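Local structure of NmrA family protein (Shigella flexneri 2a, 3QVO) at residues A[33-38]-A[91-96]; A[99-104]-A[149-154]; A[122-127]-A[165-170]; A[184-189]-A[216-221]. The protein is of unknown function but, as a Rossmann-fold member of the NmrA family, probably binds NAD(P). All blocks are in the same frame, centred on the assembly; numbering follows the deposited sequence.

Contacts 1 and 3 lie near the centre of the chain, contacts 2 and 4 further out. Three contacts reach the same sheet: contact 1 sets a helix against strand 91-95, contact 3 pairs strands 119-123 and 164-174, and contact 4 joins strand 217-222 to the end of strand 182-184 and the turn after it. Contact 2 stays off the sheet, joining the starts of two helices, and its Phe-151 packs on Leu-124 of contact 3. The chemistry shifts accordingly: contact 1 is close packing round a tyrosine and an asparagine, contact 3 parallel backbone bonding with apolar fill, contact 2 adds a salt bridge, and contact 4 combines an antiparallel backbone pair with polar side chains. Arg-169 and Asn-218 tie contacts 3 and 4 together.

Contact 1 of 4, residues A[33-38]-A[91-96]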
loop_
_atom_site.group_PDB
_atom_site.type_symbol
_atom_site.label_atom_id
_atom_site.label_comp_id
_atom_site.label_asym_id
_atom_site.label_seq_id
_atom_site.Cartn_x
_atom_site.Cartn_y
_atom_site.Cartn_z
ATOM N N GLY A 33 3.823 3.399 -8.912
ATOM C CA GLY A 33 2.861 2.320 -9.127
ATOM C C GLY A 33 1.473 2.808 -9.504
ATOM O O GLY A 33 1.075 3.932 -9.185
ATOM N N GLN A 34 0.716 1.930 -10.148
ATOM C CA GLN A 34 -0.564 2.295 -10.720
ATOM C C GLN A 34 -1.664 2.524 -9.685
ATOM O O GLN A 34 -2.542 3.357 -9.910
ATOM C CB GLN A 34 -1.020 1.240 -11.733
ATOM C CG GLN A 34 0.041 0.814 -12.769
ATOM C CD GLN A 34 -0.497 -0.174 -13.779
ATOM O OE1 GLN A 34 -1.621 -0.038 -14.270
ATOM N NE2 GLN A 34 0.304 -1.175 -14.099
ATOM N N ILE A 35 -1.676 1.786 -8.585
ATOM C CA ILE A 35 -2.584 2.133 -7.489
ATOM C C ILE A 35 -2.126 3.432 -6.838
ATOM O O ILE A 35 -2.956 4.311 -6.495
ATOM C CB ILE A 35 -2.701 1.036 -6.409
ATOM C CG1 ILE A 35 -3.505 -0.169 -6.943
ATOM C CG2 ILE A 35 -3.402 1.548 -5.171
ATOM C CD1 ILE A 35 -3.209 -1.481 -6.158
ATOM N N ALA A 36 -0.820 3.576 -6.698
ATOM C CA ALA A 36 -0.254 4.762 -6.097
ATOM C C ALA A 36 -0.738 6.063 -6.800
ATOM O O ALA A 36 -1.011 7.056 -6.125
ATOM C CB ALA A 36 1.278 4.683 -6.068
ATOM N N ARG A 37 -0.869 6.032 -8.130
ATOM C CA ARG A 37 -1.183 7.217 -8.927
ATOM C C ARG A 37 -2.549 7.794 -8.617
ATOM O O ARG A 37 -2.741 9.015 -8.657
ATOM C CB ARG A 37 -1.094 6.935 -10.435
ATOM N N HIS A 38 -3.488 6.910 -8.299
ATOM C CA HIS A 38 -4.826 7.310 -7.922
ATOM C C HIS A 38 -4.774 7.899 -6.509
ATOM O O HIS A 38 -5.431 8.878 -6.227
ATOM C CB HIS A 38 -5.798 6.122 -7.936
ATOM C CG HIS A 38 -6.013 5.495 -9.280
ATOM N ND1 HIS A 38 -6.778 6.076 -10.262
ATOM C CD2 HIS A 38 -5.647 4.286 -9.766
ATOM C CE1 HIS A 38 -6.826 5.281 -11.317
ATOM N NE2 HIS A 38 -6.153 4.181 -11.037
ATOM N N ILE A 91 2.402 8.552 8.380
ATOM C CA ILE A 91 1.697 7.419 7.801
ATOM C C ILE A 91 2.481 6.974 6.602
ATOM O O ILE A 91 2.860 7.793 5.776
ATOM C CB ILE A 91 0.287 7.773 7.338
ATOM C CG1 ILE A 91 -0.633 8.085 8.514
ATOM C CG2 ILE A 91 -0.346 6.627 6.613
ATOM C CD1 ILE A 91 -1.943 8.771 8.096
ATOM N N VAL A 92 2.761 5.672 6.547
ATOM C CA VAL A 92 3.485 5.062 5.441
ATOM C C VAL A 92 2.515 4.227 4.666
ATOM O O VAL A 92 1.761 3.440 5.241
ATOM C CB VAL A 92 4.640 4.165 5.946
ATOM C CG1 VAL A 92 5.332 3.449 4.774
ATOM C CG2 VAL A 92 5.639 4.998 6.720
ATOM N N TYR A 93 2.546 4.432 3.355
ATOM C CA TYR A 93 1.763 3.693 2.436
ATOM C C TYR A 93 2.735 3.054 1.467
ATOM O O TYR A 93 3.451 3.741 0.750
ATOM C CB TYR A 93 0.759 4.603 1.737
ATOM C CG TYR A 93 0.299 4.060 0.386
ATOM C CD1 TYR A 93 0.132 2.717 0.195
ATOM C CD2 TYR A 93 -0.005 4.909 -0.677
ATOM C CE1 TYR A 93 -0.270 2.191 -0.993
ATOM C CE2 TYR A 93 -0.409 4.360 -1.911
ATOM C CZ TYR A 93 -0.520 2.984 -2.029
ATOM O OH TYR A 93 -0.907 2.381 -3.182
ATOM N N ALA A 94 2.767 1.722 1.498
ATOM C CA ALA A 94 3.666 0.908 0.739
ATOM C C ALA A 94 2.859 0.116 -0.275
ATOM O O ALA A 94 1.883 -0.562 0.075
ATOM C CB ALA A 94 4.412 -0.059 1.649
ATOM N N ASN A 95 3.325 0.212 -1.518
ATOM C CA ASN A 95 2.780 -0.485 -2.660
ATOM C C ASN A 95 4.041 -1.031 -3.339
ATOM O O ASN A 95 4.523 -0.428 -4.328
ATOM C CB ASN A 95 2.010 0.556 -3.540
ATOM C CG ASN A 95 1.271 -0.076 -4.741
ATOM O OD1 ASN A 95 1.096 -1.347 -4.790
ATOM N ND2 ASN A 95 0.875 0.794 -5.764
ATOM N N LEU A 96 4.598 -2.121 -2.768
ATOM C CA LEU A 96 5.898 -2.649 -3.156
ATOM C C LEU A 96 5.819 -3.866 -4.040
ATOM O O LEU A 96 5.024 -4.790 -3.795
ATOM C CB LEU A 96 6.690 -3.081 -1.936
ATOM C CG LEU A 96 6.944 -1.995 -0.899
ATOM C CD1 LEU A 96 7.599 -2.699 0.242
ATOM C CD2 LEU A 96 7.765 -0.857 -1.479
#
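Helix 34-38 and strand 91-95 run in largely opposed directions, their axes 143° apart and 9.2 Å from each other at closest approach, with Ala-36 lying nearest Asn-95. Two side chains leave the strand and bridge the gap, Tyr-93 and, two residues on, Asn-95. The tyrosine ring reaches the helix with its hydroxyl end first: OH of Tyr-93 stops 3.3 Å from CG2 of Ile-35, and the same oxygen is 3.7 Å from the backbone N of Ala-36. Tyr-93 CG stands anti to its own backbone N (chi1 156°), which carries the ring toward the helix, and the side chains of Ile-35 and Tyr-93 meet at about a right angle. CA of Ala-36 sits at the ring edge, near its plane, while CB of Ala-36 lies 4.5 Å from CE2 of Tyr-93. This is the heart of a Rossmann fold: Gly-33 and Ala-36 belong to the glycine-rich turn and first helical turn that follow strand 24-29, the element that in relatives takes up the dinucleotide pyrophosphate. Asn-95 brings the end of its side chain against CA of Gly-33, CB of Ile-35 and the backbone of Ala-36, a close approach consistent with the lack of a side chain on the glycine. Tyr-93 does not rest on this helix alone, since Ile-204 of helix 197-209, Val-123 of strand 119-123 and Ile-28 of strand 24-29 also pack against it.

Contact 2 of 4, residues A[99-104]-A[149-154]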
loop_
_atom_site.group_PDB
_atom_site.type_symbol
_atom_site.label_atom_id
_atom_site.label_comp_id
_atom_site.label_asym_id
_atom_site.label_seq_id
_atom_site.Cartn_x
_atom_site.Cartn_y
_atom_site.Cartn_z
ATOM N N GLU A 99 11.006 -8.802 -6.596
ATOM C CA GLU A 99 11.769 -9.732 -5.808
ATOM C C GLU A 99 12.029 -9.211 -4.370
ATOM O O GLU A 99 12.108 -7.973 -4.089
ATOM C CB GLU A 99 13.074 -10.123 -6.523
ATOM C CG GLU A 99 12.866 -11.243 -7.580
ATOM C CD GLU A 99 14.162 -11.704 -8.233
ATOM O OE1 GLU A 99 15.087 -10.868 -8.397
ATOM O OE2 GLU A 99 14.258 -12.902 -8.585
ATOM N N ASP A 100 12.095 -10.187 -3.472
ATOM C CA ASP A 100 12.573 -9.964 -2.146
ATOM C C ASP A 100 11.638 -9.100 -1.357
ATOM O O ASP A 100 12.058 -8.277 -0.557
ATOM C CB ASP A 100 13.970 -9.347 -2.218
ATOM C CG ASP A 100 14.961 -10.294 -2.876
ATOM O OD1 ASP A 100 15.018 -11.484 -2.456
ATOM O OD2 ASP A 100 15.660 -9.868 -3.828
ATOM N N LEU A 101 10.344 -9.311 -1.563
ATOM C CA LEU A 101 9.375 -8.466 -0.890
ATOM C C LEU A 101 9.529 -8.537 0.641
ATOM O O LEU A 101 9.168 -7.585 1.355
ATOM C CB LEU A 101 7.970 -8.839 -1.331
ATOM C CG LEU A 101 6.876 -7.810 -1.117
ATOM C CD1 LEU A 101 7.356 -6.351 -1.236
ATOM C CD2 LEU A 101 5.799 -8.083 -2.114
ATOM N N ASP A 102 10.075 -9.658 1.112
ATOM C CA ASP A 102 10.273 -9.917 2.527
ATOM C C ASP A 102 11.386 -9.029 3.088
ATOM O O ASP A 102 11.209 -8.420 4.120
ATOM C CB ASP A 102 10.583 -11.408 2.802
ATOM C CG ASP A 102 11.719 -11.972 1.942
ATOM O OD1 ASP A 102 11.972 -11.434 0.852
ATOM O OD2 ASP A 102 12.360 -12.985 2.335
ATOM N N ILE A 103 12.512 -8.982 2.381
ATOM C CA ILE A 103 13.616 -8.117 2.687
ATOM C C ILE A 103 13.171 -6.679 2.655
ATOM O O ILE A 103 13.496 -5.885 3.586
ATOM C CB ILE A 103 14.853 -8.393 1.755
ATOM C CG1 ILE A 103 15.284 -9.851 1.885
ATOM C CG2 ILE A 103 16.027 -7.529 2.157
ATOM C CD1 ILE A 103 16.372 -10.332 0.820
ATOM N N GLN A 104 12.361 -6.339 1.648
ATOM C CA GLN A 104 11.798 -4.992 1.557
ATOM C C GLN A 104 10.909 -4.641 2.746
ATOM O O GLN A 104 11.033 -3.525 3.338
ATOM C CB GLN A 104 10.985 -4.803 0.269
ATOM C CG GLN A 104 11.758 -4.933 -1.046
ATOM C CD GLN A 104 10.892 -4.570 -2.209
ATOM O OE1 GLN A 104 10.330 -3.472 -2.256
ATOM N NE2 GLN A 104 10.773 -5.465 -3.154
ATOM N N LYS A 149 5.996 -17.244 -1.052
ATOM C CA LYS A 149 6.700 -17.329 0.235
ATOM C C LYS A 149 7.201 -15.946 0.744
ATOM O O LYS A 149 6.991 -15.632 1.892
ATOM C CB LYS A 149 7.816 -18.387 0.261
ATOM C CG LYS A 149 7.392 -19.791 0.860
ATOM C CD LYS A 149 6.489 -19.740 2.184
ATOM C CE LYS A 149 7.196 -19.041 3.411
ATOM N NZ LYS A 149 6.269 -18.665 4.545
ATOM N N PRO A 150 7.837 -15.135 -0.116
ATOM C CA PRO A 150 8.232 -13.805 0.309
ATOM C C PRO A 150 7.053 -12.960 0.746
ATOM O O PRO A 150 7.157 -12.246 1.718
ATOM C CB PRO A 150 8.883 -13.209 -0.938
ATOM C CG PRO A 150 9.345 -14.341 -1.692
ATOM C CD PRO A 150 8.449 -15.489 -1.402
ATOM N N PHE A 151 5.937 -13.075 0.050
ATOM C CA PHE A 151 4.747 -12.363 0.436
ATOM C C PHE A 151 4.268 -12.786 1.789
ATOM O O PHE A 151 3.832 -11.938 2.590
ATOM C CB PHE A 151 3.623 -12.568 -0.578
ATOM C CG PHE A 151 3.747 -11.692 -1.775
ATOM C CD1 PHE A 151 4.861 -11.769 -2.603
ATOM C CD2 PHE A 151 2.765 -10.808 -2.099
ATOM C CE1 PHE A 151 4.986 -10.942 -3.727
ATOM C CE2 PHE A 151 2.882 -9.998 -3.226
ATOM C CZ PHE A 151 3.996 -10.062 -4.029
ATOM N N ARG A 152 4.313 -14.081 2.049
ATOM C CA ARG A 152 3.856 -14.584 3.343
ATOM C C ARG A 152 4.813 -14.146 4.439
ATOM O O ARG A 152 4.402 -13.771 5.512
ATOM C CB ARG A 152 3.739 -16.107 3.339
ATOM C CG ARG A 152 2.466 -16.611 3.984
ATOM C CD ARG A 152 2.189 -18.047 3.610
ATOM N NE ARG A 152 1.464 -18.210 2.351
ATOM C CZ ARG A 152 0.193 -17.852 2.160
ATOM N NH1 ARG A 152 -0.385 -18.066 0.978
ATOM N NH2 ARG A 152 -0.511 -17.275 3.138
ATOM N N ARG A 153 6.095 -14.199 4.154
ATOM C CA ARG A 153 7.080 -13.764 5.096
ATOM C C ARG A 153 6.965 -12.242 5.357
ATOM O O ARG A 153 7.053 -11.827 6.514
ATOM C CB ARG A 153 8.484 -14.175 4.646
ATOM C CG ARG A 153 8.761 -15.676 4.789
ATOM C CD ARG A 153 10.279 -15.945 4.859
ATOM N NE ARG A 153 10.978 -15.451 3.664
ATOM C CZ ARG A 153 11.189 -16.147 2.539
ATOM N NH1 ARG A 153 10.775 -17.421 2.417
ATOM N NH2 ARG A 153 11.841 -15.574 1.520
ATOM N N ALA A 154 6.697 -11.440 4.315
ATOM C CA ALA A 154 6.401 -9.992 4.491
ATOM C C ALA A 154 5.199 -9.788 5.391
ATOM O O ALA A 154 5.291 -9.062 6.354
ATOM C CB ALA A 154 6.194 -9.288 3.184
#
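OD2 of Asp-102 takes two nitrogens of Arg-153, NH2 at 2.8 Å and NE at 3.1 Å, so the guanidinium grips a single oxygen side-on. The oxygen lies in the guanidinium plane, at its edge, but both nitrogens come to it from above one face of the carboxylate, and the two planes are 57° apart. Asp-102 CG sits between its own backbone N and carbonyl carbon (chi1 51°), which leaves OD1 to take a weak bond from N of Ile-103 at 2.9 Å. Arg-153 gets there by a bend in the middle of its chain, lying alongside the aspartate and pointing the same way. Beneath the salt bridge the two helix starts come very close, with CA of Asp-102 only 4.3 Å from CA of Ala-154; CB of Ala-154 rests 3.9 Å from O of Leu-101, and Pro-150 fills in beside Leu-101 and Asp-102. On the inner side CD2 of Leu-101 sits over one face of the Phe-151 ring, 3.5 Å from its centroid and 21° off the normal, a CH-pi contact. Helices 101-114 and 149-159 are thus joined on one flank of the Rossmann sheet, where Leu-101 also packs on Leu-96 and Phe-151 on Leu-124. Gln-104 NE2 reaches back from helix 101-114 to O of Glu-99 and O of Thr-97 in the loop that leads into it. A carboxylate in the first turn of helix 101-114 would probably gain from that helix's dipole as well as from the arginine, which should favour its charged form.

Contact 3 of 4, residues A[122-127]-A[165-170]; sequences FVLSLG and YTILRP
Pro-170 pushes its ring into the hollow between Val-123 and Ser-125: CG lies 4.0 Å from CG1 of Val-123 and 3.9 Å from CB of Ser-125. The ring's CD, meanwhile, rests 3.5 Å from O of Leu-124. The valine and proline side chains cross at about a right angle. On the other face of the sheet, Leu-124 lays CD1 against CG2 of Ile-167, 3.9 Å away, and its CG meets the Phe-122 ring edge-on. The two strands are parallel neighbours joined through helix 149-159, a beta-alpha-beta crossover of the Rossmann sheet. That helix covers the Phe-122 and Ile-167 side with Ile-158; helix 197-209 covers the Val-123 and Leu-168 side with Ile-204. Backbone bonds fix the register: N of Phe-122 to O of Thr-166 at 2.9 Å, N of Leu-168 to O of Phe-122 at 2.8 Å, and N of Leu-124 to O of Leu-168. Beyond them the strands splay apart, and a water takes over, donating to O of Leu-124 at 2.6 Å and to O of Pro-170 at 2.9 Å.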
loop_
_atom_site.group_PDB
_atom_site.type_symbol
_atom_site.label_atom_id
_atom_site.label_comp_id
_atom_site.label_asym_id
_atom_site.label_seq_id
_atom_site.Cartn_x
_atom_site.Cartn_y
_atom_site.Cartn_z
ATOM N N PHE A 122 -0.053 -1.404 3.953
ATOM C CA PHE A 122 0.838 -2.209 3.154
ATOM C C PHE A 122 0.025 -3.117 2.215
ATOM O O PHE A 122 -0.778 -3.969 2.661
ATOM C CB PHE A 122 1.739 -3.029 4.070
ATOM C CG PHE A 122 3.017 -3.579 3.406
ATOM C CD1 PHE A 122 2.988 -4.703 2.627
ATOM C CD2 PHE A 122 4.251 -2.983 3.623
ATOM C CE1 PHE A 122 4.170 -5.213 2.061
ATOM C CE2 PHE A 122 5.421 -3.471 3.058
ATOM C CZ PHE A 122 5.385 -4.576 2.281
ATOM N N VAL A 123 0.247 -2.912 0.923
ATOM C CA VAL A 123 -0.476 -3.644 -0.126
ATOM C C VAL A 123 0.300 -4.835 -0.524
ATOM O O VAL A 123 1.475 -4.715 -0.884
ATOM C CB VAL A 123 -0.743 -2.788 -1.368
ATOM C CG1 VAL A 123 -1.508 -3.639 -2.451
ATOM C CG2 VAL A 123 -1.575 -1.595 -0.978
ATOM N N LEU A 124 -0.339 -6.006 -0.430
ATOM C CA LEU A 124 0.247 -7.223 -0.969
ATOM C C LEU A 124 -0.591 -7.745 -2.119
ATOM O O LEU A 124 -1.658 -8.364 -1.932
ATOM C CB LEU A 124 0.442 -8.294 0.117
ATOM C CG LEU A 124 1.585 -8.017 1.115
ATOM C CD1 LEU A 124 1.402 -8.846 2.387
ATOM C CD2 LEU A 124 2.964 -8.287 0.484
ATOM N N SER A 125 -0.038 -7.551 -3.313
ATOM C CA SER A 125 -0.689 -7.870 -4.562
ATOM C C SER A 125 0.344 -8.532 -5.431
ATOM O O SER A 125 1.441 -8.008 -5.554
ATOM C CB SER A 125 -1.159 -6.557 -5.230
ATOM O OG SER A 125 -1.775 -6.790 -6.474
ATOM N N LEU A 126 0.027 -9.648 -6.068
ATOM C CA LEU A 126 1.097 -10.402 -6.744
ATOM C C LEU A 126 1.572 -9.750 -8.022
ATOM O O LEU A 126 2.740 -9.882 -8.382
ATOM C CB LEU A 126 0.680 -11.818 -7.115
ATOM C CG LEU A 126 0.478 -12.894 -6.057
ATOM C CD1 LEU A 126 0.197 -14.197 -6.849
ATOM C CD2 LEU A 126 1.666 -13.016 -5.088
ATOM N N GLY A 127 0.674 -9.099 -8.743
ATOM C CA GLY A 127 1.061 -8.422 -9.977
ATOM C C GLY A 127 1.455 -9.417 -11.046
ATOM O O GLY A 127 0.645 -10.267 -11.435
ATOM N N TYR A 165 -0.669 -1.420 11.896
ATOM C CA TYR A 165 -0.666 -1.821 10.497
ATOM C C TYR A 165 -2.046 -2.073 9.949
ATOM O O TYR A 165 -2.965 -2.353 10.665
ATOM C CB TYR A 165 0.207 -3.080 10.284
ATOM C CG TYR A 165 -0.360 -4.343 10.900
ATOM C CD1 TYR A 165 -1.295 -5.094 10.226
ATOM C CD2 TYR A 165 0.043 -4.773 12.152
ATOM C CE1 TYR A 165 -1.836 -6.214 10.785
ATOM C CE2 TYR A 165 -0.476 -5.898 12.730
ATOM C CZ TYR A 165 -1.433 -6.626 12.033
ATOM O OH TYR A 165 -1.983 -7.778 12.540
ATOM N N THR A 166 -2.176 -1.923 8.649
ATOM C CA THR A 166 -3.274 -2.490 7.915
ATOM C C THR A 166 -2.643 -3.142 6.684
ATOM O O THR A 166 -1.935 -2.479 5.925
ATOM C CB THR A 166 -4.245 -1.436 7.464
ATOM O OG1 THR A 166 -4.675 -0.619 8.581
ATOM C CG2 THR A 166 -5.432 -2.090 6.736
ATOM N N ILE A 167 -2.863 -4.441 6.509
ATOM C CA ILE A 167 -2.391 -5.157 5.324
ATOM C C ILE A 167 -3.598 -5.254 4.423
ATOM O O ILE A 167 -4.689 -5.584 4.874
ATOM C CB ILE A 167 -1.843 -6.596 5.665
ATOM C CG1 ILE A 167 -0.542 -6.479 6.454
ATOM C CG2 ILE A 167 -1.608 -7.397 4.419
ATOM C CD1 ILE A 167 -0.182 -7.685 7.345
ATOM N N LEU A 168 -3.396 -4.952 3.152
ATOM C CA LEU A 168 -4.462 -4.907 2.199
ATOM C C LEU A 168 -4.122 -5.900 1.137
ATOM O O LEU A 168 -3.012 -5.853 0.573
ATOM C CB LEU A 168 -4.614 -3.521 1.561
ATOM C CG LEU A 168 -5.010 -2.330 2.421
ATOM C CD1 LEU A 168 -5.238 -1.093 1.530
ATOM C CD2 LEU A 168 -6.261 -2.663 3.226
ATOM N N ARG A 169 -5.098 -6.763 0.859
ATOM C CA ARG A 169 -4.952 -7.909 -0.039
ATOM C C ARG A 169 -5.992 -7.870 -1.115
ATOM O O ARG A 169 -7.094 -8.325 -0.893
ATOM C CB ARG A 169 -5.127 -9.223 0.741
ATOM C CG ARG A 169 -3.877 -9.641 1.433
ATOM C CD ARG A 169 -4.079 -10.738 2.422
ATOM N NE ARG A 169 -5.267 -10.646 3.263
ATOM C CZ ARG A 169 -6.398 -11.309 3.079
ATOM N NH1 ARG A 169 -6.550 -12.099 2.029
ATOM N NH2 ARG A 169 -7.395 -11.176 3.948
ATOM N N PRO A 170 -5.654 -7.292 -2.272
ATOM C CA PRO A 170 -6.596 -7.146 -3.367
ATOM C C PRO A 170 -6.667 -8.303 -4.326
ATOM O O PRO A 170 -5.635 -8.907 -4.659
ATOM C CB PRO A 170 -6.087 -5.918 -4.126
ATOM C CG PRO A 170 -4.670 -5.785 -3.735
ATOM C CD PRO A 170 -4.536 -6.347 -2.375
HETATM O O HOH W 1 -3.639 -9.888 -2.784
#

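Contact 4 of 4, residues A[184-189]-A[216-221]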
loop_
_atom_site.group_PDB
_atom_site.type_symbol
_atom_site.label_atom_id
_atom_site.label_comp_id
_atom_site.label_asym_id
_atom_site.label_seq_id
_atom_site.Cartn_x
_atom_site.Cartn_y
_atom_site.Cartn_z
ATOM N N THR A 184 -12.974 -8.541 3.249
ATOM C CA THR A 184 -13.026 -9.832 3.909
ATOM C C THR A 184 -11.891 -9.841 4.881
ATOM O O THR A 184 -10.840 -9.230 4.610
ATOM C CB THR A 184 -12.823 -10.985 2.904
ATOM O OG1 THR A 184 -11.755 -10.658 2.007
ATOM C CG2 THR A 184 -14.090 -11.242 2.105
ATOM N N SER A 185 -12.070 -10.525 6.008
ATOM C CA SER A 185 -11.025 -10.575 7.022
ATOM C C SER A 185 -9.951 -11.654 6.725
ATOM O O SER A 185 -10.077 -12.465 5.773
ATOM C CB SER A 185 -11.647 -10.741 8.411
ATOM O OG SER A 185 -12.251 -12.008 8.542
ATOM N N ARG A 186 -8.930 -11.672 7.578
ATOM C CA ARG A 186 -7.703 -12.454 7.384
ATOM C C ARG A 186 -7.894 -13.916 7.047
ATOM O O ARG A 186 -7.212 -14.445 6.185
ATOM C CB ARG A 186 -6.840 -12.376 8.645
ATOM C CG ARG A 186 -5.493 -13.026 8.530
ATOM C CD ARG A 186 -4.833 -13.022 9.889
ATOM N NE ARG A 186 -3.408 -13.353 9.851
ATOM C CZ ARG A 186 -2.928 -14.565 9.629
ATOM N NH1 ARG A 186 -3.726 -15.597 9.353
ATOM N NH2 ARG A 186 -1.631 -14.736 9.610
ATOM N N ASN A 187 -8.782 -14.587 7.753
ATOM C CA ASN A 187 -8.956 -16.029 7.553
ATOM C C ASN A 187 -10.225 -16.371 6.796
ATOM O O ASN A 187 -10.732 -17.442 6.951
ATOM C CB ASN A 187 -8.931 -16.739 8.910
ATOM C CG ASN A 187 -7.736 -16.329 9.755
ATOM O OD1 ASN A 187 -6.612 -16.220 9.264
ATOM N ND2 ASN A 187 -7.979 -16.076 11.021
ATOM N N GLU A 188 -10.749 -15.441 6.002
ATOM C CA GLU A 188 -11.937 -15.682 5.190
ATOM C C GLU A 188 -11.436 -15.806 3.773
ATOM O O GLU A 188 -10.450 -15.189 3.433
ATOM C CB GLU A 188 -12.938 -14.505 5.215
ATOM C CG GLU A 188 -13.692 -14.233 6.546
ATOM C CD GLU A 188 -14.810 -13.170 6.395
ATOM O OE1 GLU A 188 -14.592 -11.954 6.687
ATOM O OE2 GLU A 188 -15.919 -13.566 5.958
ATOM N N PRO A 189 -12.143 -16.571 2.930
ATOM C CA PRO A 189 -11.812 -16.552 1.512
ATOM C C PRO A 189 -12.264 -15.241 0.872
ATOM O O PRO A 189 -13.182 -14.600 1.362
ATOM C CB PRO A 189 -12.614 -17.740 0.937
ATOM C CG PRO A 189 -13.645 -18.098 1.993
ATOM C CD PRO A 189 -13.443 -17.199 3.194
ATOM N N GLY A 216 -4.583 -3.134 12.788
ATOM C CA GLY A 216 -4.447 -4.553 13.170
ATOM C C GLY A 216 -5.118 -5.549 12.247
ATOM O O GLY A 216 -5.240 -6.709 12.593
ATOM N N GLU A 217 -5.540 -5.118 11.064
ATOM C CA GLU A 217 -6.288 -5.995 10.155
ATOM C C GLU A 217 -5.522 -6.383 8.909
ATOM O O GLU A 217 -4.614 -5.681 8.473
ATOM C CB GLU A 217 -7.604 -5.330 9.730
ATOM C CG GLU A 217 -8.552 -5.123 10.902
ATOM C CD GLU A 217 -9.820 -4.363 10.552
ATOM O OE1 GLU A 217 -10.048 -4.047 9.368
ATOM O OE2 GLU A 217 -10.607 -4.084 11.473
ATOM N N ASN A 218 -5.972 -7.482 8.302
ATOM C CA ASN A 218 -5.337 -8.059 7.139
ATOM C C ASN A 218 -6.478 -8.462 6.198
ATOM O O ASN A 218 -7.031 -9.559 6.276
ATOM C CB ASN A 218 -4.495 -9.243 7.596
ATOM C CG ASN A 218 -3.639 -9.815 6.509
ATOM O OD1 ASN A 218 -3.874 -9.599 5.321
ATOM N ND2 ASN A 218 -2.632 -10.566 6.911
ATOM N N ILE A 219 -6.813 -7.541 5.307
ATOM C CA ILE A 219 -8.129 -7.443 4.682
ATOM C C ILE A 219 -8.048 -7.760 3.205
ATOM O O ILE A 219 -7.242 -7.168 2.484
ATOM C CB ILE A 219 -8.592 -5.973 4.732
ATOM C CG1 ILE A 219 -8.605 -5.413 6.139
ATOM C CG2 ILE A 219 -9.944 -5.787 4.091
ATOM C CD1 ILE A 219 -8.634 -3.900 6.111
ATOM N N GLY A 220 -8.906 -8.666 2.739
ATOM C CA GLY A 220 -9.101 -8.861 1.311
ATOM C C GLY A 220 -10.075 -7.827 0.775
ATOM O O GLY A 220 -11.027 -7.442 1.469
ATOM N N ILE A 221 -9.838 -7.376 -0.460
ATOM C CA ILE A 221 -10.682 -6.381 -1.109
ATOM C C ILE A 221 -11.146 -6.941 -2.467
ATOM O O ILE A 221 -10.335 -7.231 -3.342
ATOM C CB ILE A 221 -9.916 -5.044 -1.369
ATOM C CG1 ILE A 221 -9.048 -4.625 -0.177
ATOM C CG2 ILE A 221 -10.884 -3.889 -1.706
ATOM C CD1 ILE A 221 -7.866 -3.686 -0.597
HETATM O O HOH W 2 -8.413 -9.006 9.659
#
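Arg-186 lies obliquely across Asn-218, its aliphatic stem on the asparagine's CB and its guanidinium turned nearly square to the amide, the planes 81° apart. The pair sits at the edge of the Rossmann sheet, where strand 182-184 runs antiparallel to strand 217-222 and then leaves it through a type I turn from Ser-185 to Glu-188. With CG anti to the backbone N (chi1 -174°), CG of Arg-186 stops 4.0 Å from CB of Asn-218, and the extended chain carries the charged end on past. There NE of Arg-186 forms a salt bridge with Glu-159 OE2, the oxygen that also accepts from ND2 of Asn-218, while OD1 of Asn-218 takes NE of Arg-169; one carboxylate of helix 149-159 thus gathers both side chains. NH1 of Arg-186 gives a bond of 3.0 Å to OD1 of Asn-187, in the plane of both groups, which helps fix the rotation of the guanidinium. A water spans the gap behind, accepting from N of Asn-218 at 3.2 Å and weakly from N of Arg-186. Further along, Thr-184 and Gly-220 make a hydrogen-bonded pair, N of Thr-184 to O of Gly-220 at 2.9 Å and N of Gly-220 to O of Thr-184 at 2.7 Å. The hydroxyl of Thr-184 hangs over the glycine, 3.3 Å from its CA, and adds a weak bond to the same carbonyl. Glu-188 folds back across the turn, where its OE1 receives N of Ser-185 at 3.0 Å in a nearly straight bond (173° at the hydrogen).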